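Local coordinates for protein putative transcriptional regulator (Bacteroides thetaiotaomicron, PDB 3IC7) that probably binds DNA through a GntR-type winged helix-turn-helix domain and acts as a transcription regulator, at residues Y29-R34 against F73-G78; Q62-N67 against K80-S85. One frame throughout, in Å; residues are numbered along the deposited sequence.

Contact 1: Y29-R34 against F73-G78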
ATOM      1  N   TYR A  29      10.140   9.586  14.278  1.00 79.05           N
ATOM      2  CA  TYR A  29       8.775   9.081  14.372  1.00 80.69           C
ATOM      3  C   TYR A  29       8.778   7.867  15.254  1.00 81.52           C
ATOM      4  O   TYR A  29       9.489   6.896  14.978  1.00 74.77           O
ATOM      5  CB  TYR A  29       8.210   8.697  13.006  1.00 80.35           C
ATOM      6  CG  TYR A  29       8.129   9.878  12.079  1.00 88.73           C
ATOM      7  CD1 TYR A  29       7.669  11.127  12.538  1.00 92.09           C
ATOM      8  CD2 TYR A  29       8.521   9.767  10.751  1.00 84.03           C
ATOM      9  CE1 TYR A  29       7.612  12.233  11.680  1.00 90.26           C
ATOM     10  CE2 TYR A  29       8.463  10.854   9.889  1.00 87.65           C
ATOM     11  CZ  TYR A  29       8.016  12.078  10.346  1.00 93.80           C
ATOM     12  OH  TYR A  29       7.977  13.127   9.460  1.00 99.45           O
ATOM     13  N   GLU A  30       7.965   7.933  16.307  1.00 78.68           N
ATOM     14  CA  GLU A  30       7.845   6.872  17.303  1.00 76.18           C
ATOM     15  C   GLU A  30       6.950   5.695  16.842  1.00 78.99           C
ATOM     16  O   GLU A  30       6.044   5.868  16.026  1.00 81.67           O
ATOM     17  CB  GLU A  30       7.320   7.511  18.575  1.00 70.69           C
ATOM     18  CG  GLU A  30       7.767   8.953  18.636  1.00 71.20           C
ATOM     19  CD  GLU A  30       7.088   9.766  19.734  1.00 81.53           C
ATOM     20  OE1 GLU A  30       7.288  11.008  19.720  1.00 85.43           O
ATOM     21  OE2 GLU A  30       6.368   9.185  20.601  1.00 74.80           O
ATOM     22  N   GLU A  31       7.201   4.492  17.340  1.00 75.44           N
ATOM     23  CA  GLU A  31       6.329   3.383  16.985  1.00 72.09           C
ATOM     24  C   GLU A  31       5.046   3.611  17.720  1.00 72.32           C
ATOM     25  O   GLU A  31       5.069   4.030  18.879  1.00 75.06           O
ATOM     26  CB  GLU A  31       6.950   2.078  17.424  1.00 75.26           C
ATOM     27  CG  GLU A  31       8.425   2.203  17.595  1.00 71.80           C
ATOM     28  CD  GLU A  31       9.177   1.256  16.724  1.00 74.34           C
ATOM     29  OE1 GLU A  31       9.086   0.030  16.953  1.00 75.38           O
ATOM     30  OE2 GLU A  31       9.875   1.745  15.811  1.00 77.30           O
ATOM     31  N   GLU A  32       3.925   3.368  17.047  1.00 74.87           N
ATOM     32  CA  GLU A  32       2.590   3.675  17.603  1.00 77.75           C
ATOM     33  C   GLU A  32       2.382   5.165  17.704  1.00 74.03           C
ATOM     34  O   GLU A  32       1.638   5.666  18.543  1.00 73.15           O
ATOM     35  CB  GLU A  32       2.384   3.022  18.966  1.00 74.47           C
ATOM     36  CG  GLU A  32       2.367   1.506  18.859  1.00 79.69           C
ATOM     37  CD  GLU A  32       1.712   1.009  17.572  1.00 78.57           C
ATOM     38  OE1 GLU A  32       0.532   1.336  17.326  1.00 74.79           O
ATOM     39  OE2 GLU A  32       2.370   0.278  16.800  1.00 80.14           O
ATOM     40  N   GLY A  33       3.083   5.856  16.828  1.00 75.20           N
ATOM     41  CA  GLY A  33       2.992   7.284  16.715  1.00 80.46           C
ATOM     42  C   GLY A  33       2.984   7.665  15.251  1.00 89.08           C
ATOM     43  O   GLY A  33       3.310   6.863  14.352  1.00 83.83           O
ATOM     44  N   ARG A  34       2.605   8.912  14.991  1.00 98.41           N
ATOM     45  CA  ARG A  34       2.039   9.287  13.702  1.00102.60           C
ATOM     46  C   ARG A  34       3.118   9.792  12.750  1.00 93.63           C
ATOM     47  O   ARG A  34       4.034  10.505  13.157  1.00 81.78           O
ATOM     48  CB  ARG A  34       0.956  10.354  13.882  1.00 99.21           C
ATOM     49  CG  ARG A  34       0.019  10.494  12.693  1.00101.04           C
ATOM     50  CD  ARG A  34      -1.351   9.911  12.999  1.00 98.94           C
ATOM     51  NE  ARG A  34      -2.277  10.923  13.500  1.00121.52           N
ATOM     52  CZ  ARG A  34      -2.158  11.526  14.679  1.00135.75           C
ATOM     53  NH1 ARG A  34      -1.150  11.219  15.483  1.00133.00           N
ATOM     54  NH2 ARG A  34      -3.049  12.435  15.052  1.00139.05           N
ATOM     55  N   PHE A  73      -1.669   7.677   8.992  1.00 93.52           N
ATOM     56  CA  PHE A  73      -0.756   6.548   9.123  1.00 97.43           C
ATOM     57  C   PHE A  73       0.097   6.672  10.381  1.00 92.95           C
ATOM     58  O   PHE A  73       0.334   7.774  10.875  1.00 95.94           O
ATOM     59  CB  PHE A  73       0.141   6.436   7.888  1.00 99.06           C
ATOM     60  CG  PHE A  73      -0.612   6.191   6.613  1.00 95.33           C
ATOM     61  CD1 PHE A  73      -1.315   7.216   6.000  1.00 95.77           C
ATOM     62  CD2 PHE A  73      -0.619   4.937   6.026  1.00 95.52           C
ATOM     63  CE1 PHE A  73      -2.009   6.994   4.825  1.00101.89           C
ATOM     64  CE2 PHE A  73      -1.312   4.709   4.851  1.00104.52           C
ATOM     65  CZ  PHE A  73      -2.008   5.738   4.251  1.00108.92           C
ATOM     66  N   PHE A  74       0.557   5.535  10.894  1.00 85.88           N
ATOM     67  CA  PHE A  74       1.236   5.498  12.149  1.00 86.84           C
ATOM     68  C   PHE A  74       2.422   4.678  11.903  1.00 80.03           C
ATOM     69  O   PHE A  74       2.499   3.987  10.906  1.00 82.80           O
ATOM     70  CB  PHE A  74       0.369   4.813  13.205  1.00 91.65           C
ATOM     71  CG  PHE A  74      -0.558   5.749  13.959  1.00 91.20           C
ATOM     72  CD1 PHE A  74      -0.248   6.141  15.263  1.00 96.75           C
ATOM     73  CD2 PHE A  74      -1.734   6.218  13.381  1.00 90.50           C
ATOM     74  CE1 PHE A  74      -1.091   7.002  15.985  1.00 95.47           C
ATOM     75  CE2 PHE A  74      -2.586   7.073  14.091  1.00 93.10           C
ATOM     76  CZ  PHE A  74      -2.261   7.466  15.397  1.00 97.03           C
ATOM     77  N   VAL A  75       3.353   4.746  12.827  1.00 83.66           N
ATOM     78  CA  VAL A  75       4.434   3.797  12.826  1.00 86.51           C
ATOM     79  C   VAL A  75       3.886   2.491  13.405  1.00 83.67           C
ATOM     80  O   VAL A  75       3.126   2.504  14.370  1.00 78.09           O
ATOM     81  CB  VAL A  75       5.627   4.336  13.625  1.00 81.20           C
ATOM     82  CG1 VAL A  75       6.787   3.362  13.554  1.00 78.52           C
ATOM     83  CG2 VAL A  75       6.034   5.699  13.074  1.00 75.80           C
ATOM     84  N   ALA A  76       4.247   1.376  12.776  1.00 80.67           N
ATOM     85  CA  ALA A  76       3.831   0.067  13.246  1.00 78.46           C
ATOM     86  C   ALA A  76       4.645  -0.290  14.466  1.00 76.50           C
ATOM     87  O   ALA A  76       5.860  -0.102  14.460  1.00 76.13           O
ATOM     88  CB  ALA A  76       4.050  -0.971  12.171  1.00 79.14           C
ATOM     89  N   SER A  77       3.986  -0.823  15.496  1.00 74.64           N
ATOM     90  CA  SER A  77       4.676  -1.254  16.717  1.00 75.50           C
ATOM     91  C   SER A  77       5.679  -2.372  16.439  1.00 76.61           C
ATOM     92  O   SER A  77       5.291  -3.535  16.260  1.00 70.57           O
ATOM     93  CB  SER A  77       3.689  -1.714  17.781  1.00 72.60           C
ATOM     94  OG  SER A  77       3.119  -2.953  17.423  1.00 78.16           O
ATOM     95  N   GLY A  78       6.964  -1.992  16.436  1.00 79.82           N
ATOM     96  CA  GLY A  78       8.097  -2.851  16.108  1.00 75.20           C
ATOM     97  C   GLY A  78       8.712  -2.523  14.749  1.00 79.64           C
ATOM     98  O   GLY A  78       9.151  -3.424  14.028  1.00 81.50           O
TER
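Backbone bonds come first in joining G33 to V75. V75 N donates to G33 O almost straight (N-H...O 165°), and E32 N donates to V75 O at 2.9 Å. Next in the antiparallel register, R34 and F74 form a non-hydrogen-bonded pair with CA atoms 4.2 Å apart. A type II turn from E30 to G33 precedes this pairing on the edge of strand 72-75, which with strand 65-68 forms the wing hairpin expected of a GntR-type winged helix domain.

The R34-F74 pair adds a CH-pi contact: both side chains lie on one face of the sheet, and R34 CD sits 3.7 Å from the F74 ring centroid. Bends at chi2 and chi3 bring the arginine across the ring; the guanidinium and ring planes are 7° apart, but it is CD that lies over the face. The apolar share falls to V75, whose CG2 lies 3.7 Å from Y29 CB and whose CG1 lies 3.5 Å from E31 CA.

A carboxylate works at the far end. E31 OE1 takes G78 N at 3.0 Å in a bent bond (N-H...O 131°), and also A79 N, while E31 OE2 takes K80 N. Three backbone N-H groups where helix 79-88 begins are thus gathered by one acid, which would probably favour its ionised form.

Contact 2: Q62-N67 against K80-S85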
ATOM      1  N   GLN A  62       3.823  -3.714   3.420  1.00107.84           N
ATOM      2  CA  GLN A  62       5.077  -4.294   3.884  1.00103.52           C
ATOM      3  C   GLN A  62       5.185  -4.228   5.404  1.00106.80           C
ATOM      4  O   GLN A  62       6.144  -4.729   5.991  1.00105.38           O
ATOM      5  CB  GLN A  62       6.268  -3.583   3.240  1.00 97.84           C
ATOM      6  CG  GLN A  62       6.668  -4.144   1.886  1.00 96.42           C
ATOM      7  CD  GLN A  62       7.924  -4.990   1.953  1.00101.36           C
ATOM      8  OE1 GLN A  62       7.906  -6.110   2.465  1.00106.87           O
ATOM      9  NE2 GLN A  62       9.025  -4.459   1.436  1.00 95.24           N
ATOM     10  N   GLU A  63       4.195  -3.605   6.036  1.00108.95           N
ATOM     11  CA  GLU A  63       3.928  -3.832   7.451  1.00 99.84           C
ATOM     12  C   GLU A  63       4.818  -2.958   8.328  1.00 92.67           C
ATOM     13  O   GLU A  63       4.812  -3.082   9.552  1.00 88.94           O
ATOM     14  CB  GLU A  63       4.126  -5.307   7.804  1.00102.35           C
ATOM     15  CG  GLU A  63       3.403  -6.270   6.877  1.00106.42           C
ATOM     16  CD  GLU A  63       3.214  -7.643   7.495  1.00108.58           C
ATOM     17  OE1 GLU A  63       2.628  -8.520   6.828  1.00104.58           O
ATOM     18  OE2 GLU A  63       3.654  -7.843   8.647  1.00105.06           O
ATOM     19  N   VAL A  64       5.583  -2.076   7.693  1.00 99.91           N
ATOM     20  CA  VAL A  64       6.357  -1.073   8.415  1.00 97.86           C
ATOM     21  C   VAL A  64       5.479   0.100   8.839  1.00 96.65           C
ATOM     22  O   VAL A  64       5.971   1.093   9.375  1.00 96.20           O
ATOM     23  CB  VAL A  64       7.528  -0.546   7.567  1.00 99.97           C
ATOM     24  CG1 VAL A  64       8.479   0.274   8.426  1.00 92.20           C
ATOM     25  CG2 VAL A  64       8.262  -1.700   6.900  1.00 96.79           C
ATOM     26  N   ILE A  65       4.179  -0.021   8.594  1.00 94.87           N
ATOM     27  CA  ILE A  65       3.265   1.107   8.730  1.00 85.24           C
ATOM     28  C   ILE A  65       1.818   0.674   8.513  1.00 91.49           C
ATOM     29  O   ILE A  65       1.557  -0.420   8.015  1.00100.22           O
ATOM     30  CB  ILE A  65       3.608   2.234   7.740  1.00 90.49           C
ATOM     31  CG1 ILE A  65       2.899   3.530   8.139  1.00 86.32           C
ATOM     32  CG2 ILE A  65       3.233   1.830   6.322  1.00 99.78           C
ATOM     33  CD1 ILE A  65       2.499   4.395   6.963  1.00 87.86           C
ATOM     34  N   TYR A  66       0.884   1.540   8.890  1.00 92.49           N
ATOM     35  CA  TYR A  66      -0.535   1.269   8.695  1.00 97.92           C
ATOM     36  C   TYR A  66      -1.364   2.544   8.824  1.00 99.14           C
ATOM     37  O   TYR A  66      -0.916   3.529   9.410  1.00 92.15           O
ATOM     38  CB  TYR A  66      -1.024   0.222   9.699  1.00 97.33           C
ATOM     39  CG  TYR A  66      -1.122   0.732  11.119  1.00 96.15           C
ATOM     40  CD1 TYR A  66      -0.234   0.303  12.096  1.00 92.08           C
ATOM     41  CD2 TYR A  66      -2.104   1.644  11.482  1.00 94.75           C
ATOM     42  CE1 TYR A  66      -0.320   0.767  13.394  1.00 91.15           C
ATOM     43  CE2 TYR A  66      -2.199   2.115  12.778  1.00 93.68           C
ATOM     44  CZ  TYR A  66      -1.305   1.672  13.730  1.00 92.82           C
ATOM     45  OH  TYR A  66      -1.396   2.137  15.021  1.00 90.38           O
ATOM     46  N   ASN A  67      -2.572   2.516   8.272  1.00102.05           N
ATOM     47  CA  ASN A  67      -3.449   3.680   8.290  1.00 96.70           C
ATOM     48  C   ASN A  67      -4.726   3.429   9.084  1.00 93.96           C
ATOM     49  O   ASN A  67      -5.616   2.707   8.634  1.00 95.14           O
ATOM     50  CB  ASN A  67      -3.793   4.113   6.864  1.00 96.94           C
ATOM     51  CG  ASN A  67      -5.154   4.776   6.769  1.00 94.09           C
ATOM     52  OD1 ASN A  67      -5.457   5.707   7.515  1.00 92.97           O
ATOM     53  ND2 ASN A  67      -5.981   4.299   5.846  1.00 97.12           N
ATOM     54  N   LYS A  80      11.303  -0.049  13.792  1.00 94.26           N
ATOM     55  CA  LYS A  80      12.765   0.229  13.783  1.00 86.52           C
ATOM     56  C   LYS A  80      13.620  -1.007  13.549  1.00 85.78           C
ATOM     57  O   LYS A  80      14.827  -0.889  13.407  1.00 88.97           O
ATOM     58  CB  LYS A  80      13.250   0.925  15.093  1.00 84.90           C
ATOM     59  CG  LYS A  80      13.034   2.478  15.218  1.00 84.93           C
ATOM     60  CD  LYS A  80      13.347   3.033  16.642  1.00 77.09           C
ATOM     61  CE  LYS A  80      12.789   4.470  16.906  1.00 70.96           C
ATOM     62  NZ  LYS A  80      11.356   4.660  16.541  1.00 59.98           N
HETATM   63  N   MSE A  81      13.014  -2.190  13.515  1.00 86.06           N
HETATM   64  CA  MSE A  81      13.795  -3.425  13.535  1.00 89.03           C
HETATM   65  C   MSE A  81      13.613  -4.301  12.323  1.00 90.21           C
HETATM   66  O   MSE A  81      14.541  -5.003  11.884  1.00 95.48           O
HETATM   67  CB  MSE A  81      13.440  -4.245  14.759  1.00 93.27           C
HETATM   68  CG  MSE A  81      14.458  -4.157  15.878  1.00 96.78           C
HETATM   69 SE   MSE A  81      14.636  -5.870  16.821  1.00153.40          SE
HETATM   70  CE  MSE A  81      12.850  -6.628  16.540  1.00101.21           C
ATOM     71  N   LEU A  82      12.408  -4.284  11.786  1.00 90.16           N
ATOM     72  CA  LEU A  82      12.205  -5.014  10.567  1.00 91.75           C
ATOM     73  C   LEU A  82      13.024  -4.332   9.481  1.00 88.29           C
ATOM     74  O   LEU A  82      13.637  -4.996   8.664  1.00 90.33           O
ATOM     75  CB  LEU A  82      10.717  -5.126  10.220  1.00 97.20           C
ATOM     76  CG  LEU A  82       9.823  -3.927   9.937  1.00 95.88           C
ATOM     77  CD1 LEU A  82       8.820  -4.360   8.887  1.00100.46           C
ATOM     78  CD2 LEU A  82       9.127  -3.472  11.192  1.00 92.45           C
ATOM     79  N   ILE A  83      13.068  -3.003   9.526  1.00 89.01           N
ATOM     80  CA  ILE A  83      13.835  -2.193   8.586  1.00 86.73           C
ATOM     81  C   ILE A  83      15.287  -2.602   8.593  1.00 88.82           C
ATOM     82  O   ILE A  83      15.869  -2.908   7.553  1.00 88.82           O
ATOM     83  CB  ILE A  83      13.782  -0.677   8.945  1.00 87.06           C
ATOM     84  CG1 ILE A  83      12.370  -0.084   8.746  1.00 86.47           C
ATOM     85  CG2 ILE A  83      14.841   0.088   8.145  1.00 88.99           C
ATOM     86  CD1 ILE A  83      12.163   1.286   9.383  1.00 78.59           C
ATOM     87  N   HIS A  84      15.883  -2.599   9.772  1.00 85.90           N
ATOM     88  CA  HIS A  84      17.281  -2.938   9.858  1.00 89.11           C
ATOM     89  C   HIS A  84      17.570  -4.233   9.158  1.00 94.14           C
ATOM     90  O   HIS A  84      18.599  -4.380   8.461  1.00 89.03           O
ATOM     91  CB  HIS A  84      17.684  -3.038  11.303  1.00 88.36           C
ATOM     92  CG  HIS A  84      18.108  -1.728  11.849  1.00 93.59           C
ATOM     93  ND1 HIS A  84      18.269  -1.493  13.205  1.00100.88           N
ATOM     94  CD2 HIS A  84      18.385  -0.565  11.228  1.00 94.61           C
ATOM     95  CE1 HIS A  84      18.640  -0.244  13.379  1.00101.34           C
ATOM     96  NE2 HIS A  84      18.720   0.350  12.200  1.00100.01           N
ATOM     97  N   SER A  85      16.638  -5.164   9.369  1.00 92.56           N
ATOM     98  CA  SER A  85      16.691  -6.487   8.772  1.00 94.55           C
ATOM     99  C   SER A  85      16.547  -6.408   7.271  1.00 89.71           C
ATOM    100  O   SER A  85      17.402  -6.870   6.546  1.00 95.01           O
ATOM    101  CB  SER A  85      15.584  -7.379   9.321  1.00 93.31           C
ATOM    102  OG  SER A  85      15.641  -8.624   8.643  1.00103.10           O
TER
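V64 meets helix 79-88 through its two methyls, and its CB-to-tip path traces the contact. V64 CB is directed toward the helix, although the nearest CA pair, V64 and L82, is still 7.4 Å apart; side chains therefore span the gap. At the branch the methyls part. CG2, beside the backbone N, reaches L82 CD1 at 3.4 Å, and L82 CG, behind CD1, lies 4.1 Å from V64 CG2. CG1, anti to the backbone N (chi1 -168°), turns to the next helix residue and lies 3.9 Å from both CG1 and CD1 of I83, the two side chains crossing at about a right angle. The valine fork is thus shared between consecutive residues of the helix.

L82 CD1 also comes 4.0 Å from Q62 O, just before E63, which leaves helical geometry with positive phi (84°) as the chain turns toward strand 65-68. Beyond the pair, V64 packs on L59 of helix 53-60, while I83 rests on C21 and L25 of helix 15-25.

No hydrogen bond crosses between the segments. With V64 and I83 buried, the chemistry implies that this part of the attachment of the helix after the wing rests on apolar packing, over a small area.

Both contacts reach the same three-stranded antiparallel sheet, with centres 9 Å apart. Contact 1 lies at the surface and buries 534 Å² between its segments; contact 2 is nearer the centre of the chain, partly buried, and buries 157 Å². The first relies on backbone bonds and charged side chains, the second on aliphatic carbons, with no hydrogen bond across. Their segments alternate along the chain, and they touch directly: F74 N probably bonds to Y66 O across the strands, and E32 OE1 probably bonds to Y66 OH. Helix 79-88 is shared: its start is held by polar bonds in contact 1, its following residues by apolar packing in contact 2.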